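Local coordinates for ABC transporter sugar binding protein (Xanthomonas axonopodis pv. citri, PDB 3UOR) that probably binds maltose or related sugars in the periplasm and delivers them to an ABC transporter for uptake, at residues 269-272 with 273-277. Sequence-based numbering, arbitrary orientation.
Sequences VREF and KLRQP
Lys273, in the last turn of helix 267-275, has its backbone N bonded to Val269 O at 3.0 Å, and its side chain runs back alongside Val269. With CG anti to its carbonyl carbon (chi1 -84°) and the chain extended beyond it, CE of Lys273 comes to rest 3.9 Å from CG1 of Val269. Leu274 N makes the next helical bond, to Arg270 O, and CG of Leu274 lies 3.4 Å from Arg270 O. At Arg275 the backbone bond to Glu271 O is long and weak, while Arg275 NH1 hydrogen-bonds to Glu271 O at 3.0 Å, in the guanidinium plane. NH1 of Arg275 also forms a salt bridge with Glu271 OE1 at 2.8 Å, meeting the carboxylate on its anti side with the two planes 55° apart. A bend at chi2 (-53°) of Glu271 helps place OE1 there. This is an i to i+4 salt bridge within a helix, reinforced by the bond to the glutamate's own carbonyl. Arg275 N also makes an i to i-3 bond to Phe272 O at 3.1 Å, as in a 3-10 turn. Gln276, the first residue to leave helical angles, still makes a weak bond from N to Phe272 O, and its OE1 accepts a hydrogen bond from Trp284 NE1. Beneath this surface turn, the buried ring of Phe272 meets Trp251 edge-to-face and packs against Phe254, both of helix 250-256, Phe148 of strand 134-150 and Trp284 of strand 284-287; Arg275 adds a cation-pi contact to Trp251.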
loop_
_atom_site.group_PDB
_atom_site.type_symbol
_atom_site.label_atom_id
_atom_site.label_comp_id
_atom_site.label_asym_id
_atom_site.label_seq_id
_atom_site.Cartn_x
_atom_site.Cartn_y
_atom_site.Cartn_z
ATOM N N VAL A 269 -9.871 -6.795 -7.197
ATOM C CA VAL A 269 -11.170 -6.458 -7.771
ATOM C C VAL A 269 -11.349 -7.264 -9.055
ATOM O O VAL A 269 -12.347 -7.971 -9.217
ATOM C CB VAL A 269 -11.341 -4.947 -8.010
ATOM C CG1 VAL A 269 -12.626 -4.657 -8.821
ATOM C CG2 VAL A 269 -11.390 -4.215 -6.684
ATOM N N ARG A 270 -10.357 -7.197 -9.940
ATOM C CA ARG A 270 -10.415 -7.941 -11.196
ATOM C C ARG A 270 -10.498 -9.442 -10.973
ATOM O O ARG A 270 -11.314 -10.125 -11.596
ATOM C CB ARG A 270 -9.221 -7.615 -12.096
ATOM C CG ARG A 270 -9.406 -8.119 -13.527
ATOM C CD ARG A 270 -8.292 -7.645 -14.468
ATOM N NE ARG A 270 -8.036 -6.197 -14.426
ATOM C CZ ARG A 270 -8.971 -5.245 -14.482
ATOM N NH1 ARG A 270 -10.264 -5.559 -14.569
ATOM N NH2 ARG A 270 -8.607 -3.968 -14.449
ATOM N N GLU A 271 -9.660 -9.953 -10.077
ATOM C CA GLU A 271 -9.616 -11.386 -9.809
ATOM C C GLU A 271 -10.939 -11.935 -9.322
ATOM O O GLU A 271 -11.338 -13.024 -9.729
ATOM C CB GLU A 271 -8.503 -11.702 -8.822
ATOM C CG GLU A 271 -7.151 -11.255 -9.337
ATOM C CD GLU A 271 -6.872 -11.799 -10.722
ATOM O OE1 GLU A 271 -7.199 -12.975 -10.980
ATOM O OE2 GLU A 271 -6.336 -11.050 -11.563
ATOM N N PHE A 272 -11.625 -11.194 -8.453
ATOM C CA PHE A 272 -12.931 -11.642 -7.979
ATOM C C PHE A 272 -13.944 -11.569 -9.118
ATOM O O PHE A 272 -14.804 -12.441 -9.250
ATOM C CB PHE A 272 -13.441 -10.784 -6.816
ATOM C CG PHE A 272 -12.866 -11.149 -5.470
ATOM C CD1 PHE A 272 -13.205 -12.336 -4.851
ATOM C CD2 PHE A 272 -12.022 -10.287 -4.811
ATOM C CE1 PHE A 272 -12.696 -12.655 -3.604
ATOM C CE2 PHE A 272 -11.504 -10.609 -3.566
ATOM C CZ PHE A 272 -11.842 -11.782 -2.965
ATOM N N LYS A 273 -13.864 -10.512 -9.923
ATOM C CA LYS A 273 -14.764 -10.372 -11.056
ATOM C C LYS A 273 -14.690 -11.612 -11.931
ATOM O O LYS A 273 -15.719 -12.158 -12.333
ATOM C CB LYS A 273 -14.418 -9.142 -11.887
ATOM C CG LYS A 273 -15.001 -7.831 -11.386
ATOM C CD LYS A 273 -14.531 -6.687 -12.282
ATOM C CE LYS A 273 -15.033 -5.319 -11.832
ATOM N NZ LYS A 273 -14.187 -4.209 -12.412
ATOM N N LEU A 274 -13.470 -12.064 -12.212
ATOM C CA LEU A 274 -13.268 -13.206 -13.096
ATOM C C LEU A 274 -13.839 -14.517 -12.556
ATOM O O LEU A 274 -14.243 -15.389 -13.324
ATOM C CB LEU A 274 -11.784 -13.399 -13.383
ATOM C CG LEU A 274 -11.071 -12.342 -14.220
ATOM C CD1 LEU A 274 -9.660 -12.809 -14.486
ATOM C CD2 LEU A 274 -11.815 -12.104 -15.528
ATOM N N ARG A 275 -13.870 -14.664 -11.241
ATOM C CA ARG A 275 -14.237 -15.939 -10.642
ATOM C C ARG A 275 -15.626 -15.907 -10.019
ATOM O O ARG A 275 -16.127 -16.913 -9.524
ATOM C CB ARG A 275 -13.174 -16.371 -9.626
ATOM C CG ARG A 275 -11.778 -16.444 -10.240
ATOM C CD ARG A 275 -10.729 -16.723 -9.184
ATOM N NE ARG A 275 -9.439 -17.012 -9.794
ATOM C CZ ARG A 275 -8.737 -16.132 -10.497
ATOM N NH1 ARG A 275 -9.205 -14.906 -10.679
ATOM N NH2 ARG A 275 -7.569 -16.478 -11.028
ATOM N N GLN A 276 -16.227 -14.729 -10.046
ATOM C CA GLN A 276 -17.614 -14.506 -9.663
ATOM C C GLN A 276 -18.519 -15.588 -10.274
ATOM O O GLN A 276 -18.787 -15.572 -11.478
ATOM C CB GLN A 276 -17.989 -13.141 -10.230
ATOM C CG GLN A 276 -19.272 -12.496 -9.795
ATOM C CD GLN A 276 -19.349 -11.081 -10.347
ATOM O OE1 GLN A 276 -19.922 -10.180 -9.734
ATOM N NE2 GLN A 276 -18.734 -10.876 -11.505
ATOM N N PRO A 277 -18.998 -16.534 -9.454
ATOM C CA PRO A 277 -19.854 -17.594 -10.009
ATOM C C PRO A 277 -21.222 -17.052 -10.446
ATOM O O PRO A 277 -21.732 -16.135 -9.816
ATOM C CB PRO A 277 -20.002 -18.577 -8.842
ATOM C CG PRO A 277 -19.822 -17.746 -7.618
ATOM C CD PRO A 277 -18.865 -16.629 -7.988
#